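Local coordinates for 11S globulin subunit beta (Cucurbita maxima, PDB 2E9Q), which stores nitrogen and carbon in the pumpkin seed as a hexameric 11S globulin, a nutrient reservoir of the cupin family, at residues C103-Q108 and K127-R132; V424-N427 and S432-E435. All coordinates share one frame; numbering follows the deposited sequence.

Contact 1: C103-Q108 and K127-R132; sequences CAETYQ and KIRPFR
Two flat groups frame this contact, and Lys-127 lies against a face of each. Over the Tyr-107 ring sits Lys-127 CB, 4.1 Å from the ring centroid, a CH-pi contact, with Lys-127 CA on the same face; the ring edge meets the backbone of Glu-105. The Arg-129 guanidinium has Lys-127 CD 4.0 Å above its plane, offset toward the rim, while Glu-105 OE2 comes in at its edge, almost in plane. The setting is the base of a two-stranded antiparallel ribbon, 107-109 with 123-125, which projects from the N-terminal cupin barrel; strand 129-132 leads back into the barrel beside 93-98. Glu-105 is the polar tie. Glu-105 OE2 forms a salt bridge with Arg-129 NH2 at 2.7 Å in one of two arginine conformers, so the bond is less certain than its length suggests. The oxygen is met on its syn side, the two planes are turned 60° apart, and the N-H...O angle of 133° makes the bond a bent one. The other oxygen, OE1, accepts from the backbone N of Lys-127, though crowding in the model leaves that bond's exact length doubtful. One carboxylate thus reaches both the backbone of Lys-127 and the side chain of Arg-129, two residues on. With an alanine here, the Arg-129 guanidinium would probably lose its anionic mate and be freer to swing, and the Lys-127 N-H would lose its acceptor. Just before the ribbon, Cys-103 forms the disulfide with Cys-282 that joins the acidic and basic chains of the mature subunit, and Met-419 of a second subunit packs on Glu-105. With CG anti to the backbone N (chi1 169°) and a bend at the third torsion, Lys-127 runs alongside the tyrosine, Lys-127 CE lying 3.1 Å from Tyr-107 OH.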
ATOM      1  N   CYS A 103      23.262   7.644   7.991  1.00 86.36           N
ATOM      2  CA  CYS A 103      23.683   8.900   8.589  1.00 86.16           C
ATOM      3  C   CYS A 103      24.672   8.739   9.730  1.00 92.04           C
ATOM      4  O   CYS A 103      24.429   9.225  10.839  1.00 95.50           O
ATOM      5  CB  CYS A 103      22.472   9.674   9.092  1.00 81.62           C
ATOM      6  SG  CYS A 103      21.232   9.998   7.809  1.00 82.12           S
ATOM      7  N   ALA A 104      25.782   8.056   9.465  1.00 92.20           N
ATOM      8  CA  ALA A 104      26.804   7.882  10.485  1.00 95.84           C
ATOM      9  C   ALA A 104      27.240   9.289  10.902  1.00 97.98           C
ATOM     10  O   ALA A 104      28.142   9.881  10.303  1.00100.27           O
ATOM     11  CB  ALA A 104      27.986   7.094   9.924  1.00 91.44           C
ATOM     12  N   GLU A 105      26.563   9.819  11.916  1.00 98.53           N
ATOM     13  CA  GLU A 105      26.831  11.149  12.451  1.00 96.77           C
ATOM     14  C   GLU A 105      27.902  11.075  13.540  1.00 96.60           C
ATOM     15  O   GLU A 105      27.613  10.750  14.691  1.00 98.67           O
ATOM     16  CB  GLU A 105      25.542  11.735  13.033  1.00 97.52           C
ATOM     17  CG  GLU A 105      24.795  10.755  13.939  1.00 96.49           C
ATOM     18  CD  GLU A 105      23.579  11.362  14.614  1.00 87.28           C
ATOM     19  OE1 GLU A 105      23.749  12.325  15.381  1.00 89.18           O
ATOM     20  OE2 GLU A 105      22.454  10.873  14.383  1.00 91.42           O
ATOM     21  N   THR A 106      29.138  11.385  13.172  1.00 93.83           N
ATOM     22  CA  THR A 106      30.248  11.337  14.113  1.00 86.43           C
ATOM     23  C   THR A 106      30.428  12.632  14.900  1.00 77.92           C
ATOM     24  O   THR A 106      30.417  13.726  14.330  1.00 78.61           O
ATOM     25  CB  THR A 106      31.570  11.012  13.378  1.00 92.16           C
ATOM     26  OG1 THR A 106      31.605   9.616  13.046  1.00 92.60           O
ATOM     27  CG2 THR A 106      32.768  11.369  14.240  1.00 93.31           C
ATOM     28  N   TYR A 107      30.587  12.487  16.212  1.00 61.32           N
ATOM     29  CA  TYR A 107      30.795  13.612  17.115  1.00 59.56           C
ATOM     30  C   TYR A 107      31.855  13.199  18.134  1.00 62.66           C
ATOM     31  O   TYR A 107      31.903  12.040  18.551  1.00 59.23           O
ATOM     32  CB  TYR A 107      29.503  13.986  17.844  1.00 67.21           C
ATOM     33  CG  TYR A 107      28.526  14.798  17.022  1.00 73.22           C
ATOM     34  CD1 TYR A 107      27.852  14.236  15.936  1.00 78.53           C
ATOM     35  CD2 TYR A 107      28.281  16.136  17.329  1.00 82.23           C
ATOM     36  CE1 TYR A 107      26.958  14.989  15.174  1.00 84.59           C
ATOM     37  CE2 TYR A 107      27.390  16.901  16.576  1.00 85.70           C
ATOM     38  CZ  TYR A 107      26.733  16.324  15.500  1.00 86.00           C
ATOM     39  OH  TYR A 107      25.856  17.079  14.755  1.00 81.99           O
ATOM     40  N   GLN A 108      32.695  14.149  18.538  1.00 61.25           N
ATOM     41  CA  GLN A 108      33.769  13.862  19.485  1.00 59.38           C
ATOM     42  C   GLN A 108      33.588  14.628  20.800  1.00 63.64           C
ATOM     43  O   GLN A 108      33.684  15.854  20.828  1.00 53.97           O
ATOM     44  CB  GLN A 108      35.122  14.214  18.837  1.00 58.51           C
ATOM     45  CG  GLN A 108      35.365  13.524  17.486  1.00 50.75           C
ATOM     46  CD  GLN A 108      36.528  14.124  16.684  1.00 60.59           C
ATOM     47  OE1 GLN A 108      36.866  13.638  15.597  1.00 44.46           O
ATOM     48  NE2 GLN A 108      37.136  15.185  17.214  1.00 55.09           N
ATOM     49  N   LYS A 127      24.934  12.402  17.695  1.00 41.76           N
ATOM     50  CA  LYS A 127      24.544  13.703  18.211  1.00 46.27           C
ATOM     51  C   LYS A 127      23.674  13.478  19.440  1.00 53.84           C
ATOM     52  O   LYS A 127      22.899  12.526  19.488  1.00 57.21           O
ATOM     53  CB  LYS A 127      23.737  14.468  17.159  1.00 49.14           C
ATOM     54  CG  LYS A 127      23.062  15.729  17.671  1.00 54.56           C
ATOM     55  CD  LYS A 127      22.079  16.294  16.646  1.00 67.40           C
ATOM     56  CE  LYS A 127      22.785  16.823  15.406  1.00 76.35           C
ATOM     57  NZ  LYS A 127      21.822  17.300  14.367  1.00 79.03           N
ATOM     58  N   ILE A 128      23.809  14.346  20.434  1.00 53.61           N
ATOM     59  CA  ILE A 128      23.008  14.242  21.641  1.00 55.56           C
ATOM     60  C   ILE A 128      21.884  15.240  21.465  1.00 58.12           C
ATOM     61  O   ILE A 128      22.108  16.450  21.474  1.00 63.32           O
ATOM     62  CB  ILE A 128      23.824  14.590  22.897  1.00 58.90           C
ATOM     63  CG1 ILE A 128      24.926  13.542  23.107  1.00 59.04           C
ATOM     64  CG2 ILE A 128      22.906  14.667  24.112  1.00 48.96           C
ATOM     65  CD1 ILE A 128      24.414  12.146  23.405  1.00 46.38           C
ATOM     66  N   ARG A 129      20.674  14.719  21.313  1.00 55.62           N
ATOM     67  CA  ARG A 129      19.491  15.533  21.076  1.00 45.47           C
ATOM     68  C   ARG A 129      18.649  15.737  22.323  1.00 52.83           C
ATOM     69  O   ARG A 129      18.120  14.783  22.891  1.00 58.36           O
ATOM     70  CB  ARG A 129      18.654  14.892  19.975  0.50 51.14           C
ATOM     71  CG  ARG A 129      19.514  14.261  18.900  0.50 50.79           C
ATOM     72  CD  ARG A 129      18.735  13.928  17.656  0.50 51.88           C
ATOM     73  NE  ARG A 129      19.553  13.137  16.744  0.50 57.63           N
ATOM     74  CZ  ARG A 129      19.371  13.089  15.432  0.50 51.87           C
ATOM     75  NH1 ARG A 129      18.396  13.796  14.875  0.50 53.90           N
ATOM     76  NH2 ARG A 129      20.161  12.333  14.679  0.50 45.04           N
ATOM     77  N   PRO A 130      18.525  16.990  22.772  1.00 52.75           N
ATOM     78  CA  PRO A 130      17.735  17.305  23.958  1.00 50.44           C
ATOM     79  C   PRO A 130      16.277  17.470  23.542  1.00 54.76           C
ATOM     80  O   PRO A 130      15.984  17.707  22.373  1.00 50.22           O
ATOM     81  CB  PRO A 130      18.350  18.615  24.431  1.00 61.54           C
ATOM     82  CG  PRO A 130      18.685  19.294  23.126  1.00 57.57           C
ATOM     83  CD  PRO A 130      19.292  18.169  22.319  1.00 57.87           C
ATOM     84  N   PHE A 131      15.370  17.325  24.496  1.00 46.31           N
ATOM     85  CA  PHE A 131      13.953  17.485  24.218  1.00 54.12           C
ATOM     86  C   PHE A 131      13.282  17.903  25.509  1.00 48.84           C
ATOM     87  O   PHE A 131      13.801  17.660  26.595  1.00 55.13           O
ATOM     88  CB  PHE A 131      13.346  16.178  23.685  1.00 48.14           C
ATOM     89  CG  PHE A 131      13.459  15.024  24.634  1.00 47.40           C
ATOM     90  CD1 PHE A 131      12.583  14.899  25.705  1.00 47.92           C
ATOM     91  CD2 PHE A 131      14.458  14.069  24.470  1.00 46.27           C
ATOM     92  CE1 PHE A 131      12.709  13.842  26.598  1.00 54.37           C
ATOM     93  CE2 PHE A 131      14.591  13.012  25.356  1.00 47.67           C
ATOM     94  CZ  PHE A 131      13.718  12.896  26.422  1.00 56.68           C
ATOM     95  N   ARG A 132      12.120  18.522  25.387  1.00 55.52           N
ATOM     96  CA  ARG A 132      11.400  18.992  26.551  1.00 56.77           C
ATOM     97  C   ARG A 132       9.900  18.881  26.334  1.00 55.35           C
ATOM     98  O   ARG A 132       9.440  18.593  25.226  1.00 48.73           O
ATOM     99  CB  ARG A 132      11.775  20.447  26.808  1.00 56.15           C
ATOM    100  CG  ARG A 132      11.460  21.327  25.626  1.00 49.41           C
ATOM    101  CD  ARG A 132      11.787  22.780  25.898  1.00 56.23           C
ATOM    102  NE  ARG A 132      10.950  23.659  25.088  1.00 59.29           N
ATOM    103  CZ  ARG A 132      10.874  23.615  23.765  1.00 57.92           C
ATOM    104  NH1 ARG A 132      11.592  22.732  23.081  1.00 64.89           N
ATOM    105  NH2 ARG A 132      10.057  24.440  23.127  1.00 60.89           N
TER

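Contact 2: V424-N427 and S432-E435; sequences VLSN and SREE
Ser-426 and Ser-432 bring the two backbones closest, with 5.5 Å between their CA atoms, where helix 422-429 passes the start of helix 433-441. The first segment is helical throughout. In the second, Ser-432 keeps an extended conformation (psi 156°) as the N-cap, and the chain turns helical from Arg-433 onward. Two consecutive helices are joined here by a short link, in the C-terminal cupin half of this bicupin globulin. The touching group on the first helix is the Ser-426 hydroxyl. Its OG, anti to the carbonyl carbon and beside the backbone N (chi1 -73°), is placed to hydrogen-bond with Leu-422 O one turn back, meeting its polar need there. Toward the second helix it makes van der Waals contact: Ser-426 OG lies 3.7 Å from Ser-432 C. The same Ser-426 OG is 3.4 Å from Arg-433 N, at an angle too poor for a hydrogen bond. The arginine folds back at its second torsion, bringing CD to 3.4 Å from Ser-426 OG in one of two conformers, so this touch is the less certain part of the contact. The helix start is fixed by Glu-435. Glu-435 OE2 accepts from Ser-432 N at 2.8 Å, the bond from N-cap N-H to N3 side chain that forms one half of a capping box, and also from Ser-432 OG at 2.8 Å with its anti lone pair, the hydroxyl turning there rather than to the backbone N of Glu-435. Two donors thus grip one oxygen, and the negative charge at the helix start would probably be stabilised by the helix dipole. Around this joint, Leu-425 packs on Ala-436 and Lys-440 of helix 433-441, while a third subunit brings Phe-249 against Val-424 and Asn-427, and Leu-228 of its helix 226-233 against Glu-435.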
ATOM      1  N   VAL A 424     -30.230  24.356  -1.755  1.00 62.46           N
ATOM      2  CA  VAL A 424     -29.901  22.966  -1.451  1.00 54.68           C
ATOM      3  C   VAL A 424     -30.221  22.649   0.009  1.00 53.11           C
ATOM      4  O   VAL A 424     -30.808  21.614   0.320  1.00 54.32           O
ATOM      5  CB  VAL A 424     -28.401  22.683  -1.738  1.00 48.72           C
ATOM      6  CG1 VAL A 424     -28.073  21.231  -1.479  1.00 51.77           C
ATOM      7  CG2 VAL A 424     -28.081  23.034  -3.183  1.00 47.35           C
ATOM      8  N   LEU A 425     -29.844  23.550   0.905  1.00 51.99           N
ATOM      9  CA  LEU A 425     -30.109  23.359   2.323  1.00 53.12           C
ATOM     10  C   LEU A 425     -31.609  23.259   2.579  1.00 61.52           C
ATOM     11  O   LEU A 425     -32.056  22.424   3.367  1.00 60.70           O
ATOM     12  CB  LEU A 425     -29.541  24.527   3.117  1.00 51.82           C
ATOM     13  CG  LEU A 425     -28.021  24.623   3.163  1.00 52.94           C
ATOM     14  CD1 LEU A 425     -27.601  26.039   3.521  1.00 44.76           C
ATOM     15  CD2 LEU A 425     -27.494  23.625   4.183  1.00 54.10           C
ATOM     16  N   SER A 426     -32.381  24.119   1.918  1.00 57.83           N
ATOM     17  CA  SER A 426     -33.833  24.130   2.085  1.00 61.37           C
ATOM     18  C   SER A 426     -34.446  22.770   1.804  1.00 55.41           C
ATOM     19  O   SER A 426     -35.079  22.165   2.671  1.00 53.63           O
ATOM     20  CB  SER A 426     -34.471  25.163   1.156  1.00 57.84           C
ATOM     21  OG  SER A 426     -34.216  26.469   1.626  1.00 70.20           O
ATOM     22  N   ASN A 427     -34.259  22.306   0.578  1.00 48.80           N
ATOM     23  CA  ASN A 427     -34.784  21.023   0.166  1.00 58.30           C
ATOM     24  C   ASN A 427     -34.213  19.895   1.019  1.00 56.53           C
ATOM     25  O   ASN A 427     -34.899  18.912   1.288  1.00 55.34           O
ATOM     26  CB  ASN A 427     -34.481  20.800  -1.316  1.00 49.20           C
ATOM     27  CG  ASN A 427     -35.350  21.658  -2.212  1.00 67.57           C
ATOM     28  OD1 ASN A 427     -36.537  21.382  -2.383  1.00 73.28           O
ATOM     29  ND2 ASN A 427     -34.772  22.716  -2.774  1.00 61.68           N
ATOM     30  N   SER A 432     -37.164  26.565   5.356  1.00 63.00           N
ATOM     31  CA  SER A 432     -37.220  27.703   4.445  1.00 66.82           C
ATOM     32  C   SER A 432     -35.886  28.430   4.340  1.00 69.54           C
ATOM     33  O   SER A 432     -35.054  28.375   5.254  1.00 66.36           O
ATOM     34  CB  SER A 432     -38.284  28.693   4.907  1.00 66.99           C
ATOM     35  OG  SER A 432     -37.978  29.157   6.206  1.00 71.77           O
ATOM     36  N   ARG A 433     -35.702  29.124   3.221  1.00 74.49           N
ATOM     37  CA  ARG A 433     -34.483  29.882   2.966  1.00 75.25           C
ATOM     38  C   ARG A 433     -34.033  30.653   4.197  1.00 73.43           C
ATOM     39  O   ARG A 433     -32.851  30.650   4.536  1.00 76.61           O
ATOM     40  CB  ARG A 433     -34.697  30.873   1.817  0.50 73.77           C
ATOM     41  CG  ARG A 433     -34.859  30.242   0.441  0.50 75.01           C
ATOM     42  CD  ARG A 433     -33.642  29.413   0.046  0.50 65.96           C
ATOM     43  NE  ARG A 433     -33.625  29.119  -1.385  0.50 68.63           N
ATOM     44  CZ  ARG A 433     -33.241  29.981  -2.323  0.50 61.85           C
ATOM     45  NH1 ARG A 433     -32.834  31.197  -1.985  0.50 58.49           N
ATOM     46  NH2 ARG A 433     -33.268  29.628  -3.600  0.50 64.73           N
ATOM     47  N   GLU A 434     -34.975  31.302   4.874  1.00 71.86           N
ATOM     48  CA  GLU A 434     -34.646  32.076   6.068  1.00 73.83           C
ATOM     49  C   GLU A 434     -33.965  31.199   7.109  1.00 66.53           C
ATOM     50  O   GLU A 434     -32.903  31.539   7.637  1.00 67.07           O
ATOM     51  CB  GLU A 434     -35.907  32.684   6.685  1.00 81.49           C
ATOM     52  CG  GLU A 434     -35.610  33.814   7.671  1.00 93.77           C
ATOM     53  CD  GLU A 434     -36.686  33.973   8.734  1.00 99.33           C
ATOM     54  OE1 GLU A 434     -36.746  35.053   9.370  1.00 97.14           O
ATOM     55  OE2 GLU A 434     -37.463  33.013   8.943  1.00103.49           O
ATOM     56  N   GLU A 435     -34.594  30.070   7.405  1.00 72.79           N
ATOM     57  CA  GLU A 435     -34.061  29.125   8.380  1.00 68.20           C
ATOM     58  C   GLU A 435     -32.743  28.572   7.849  1.00 57.64           C
ATOM     59  O   GLU A 435     -31.784  28.386   8.597  1.00 58.14           O
ATOM     60  CB  GLU A 435     -35.052  27.980   8.592  1.00 78.17           C
ATOM     61  CG  GLU A 435     -36.508  28.417   8.721  1.00 77.17           C
ATOM     62  CD  GLU A 435     -37.448  27.235   8.884  1.00 83.17           C
ATOM     63  OE1 GLU A 435     -37.403  26.583   9.952  1.00 80.01           O
ATOM     64  OE2 GLU A 435     -38.222  26.950   7.939  1.00 76.67           O
TER

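Overall arrangement
Contact 1 closes in the N-terminal cupin region before contact 2 opens in the C-terminal one, and the two lie on opposite sides of the chain's centre. Their centres are 60 Å apart and their nearest atoms about 42 Å, and they share no strand, helix or sheet. Contact 1 joins the foot of a ribbon to an edge of the first barrel; contact 2 belongs to the helices inserted between strands 407-409 and 448-449 of the second half. Both face other subunits: 103-108 and 127-132 meet the second subunit, 424-427 and 432-435 the third. The pair illustrates how a bicupin chain meets a different copy through each half, contact 2 lying farther from the chain's centre.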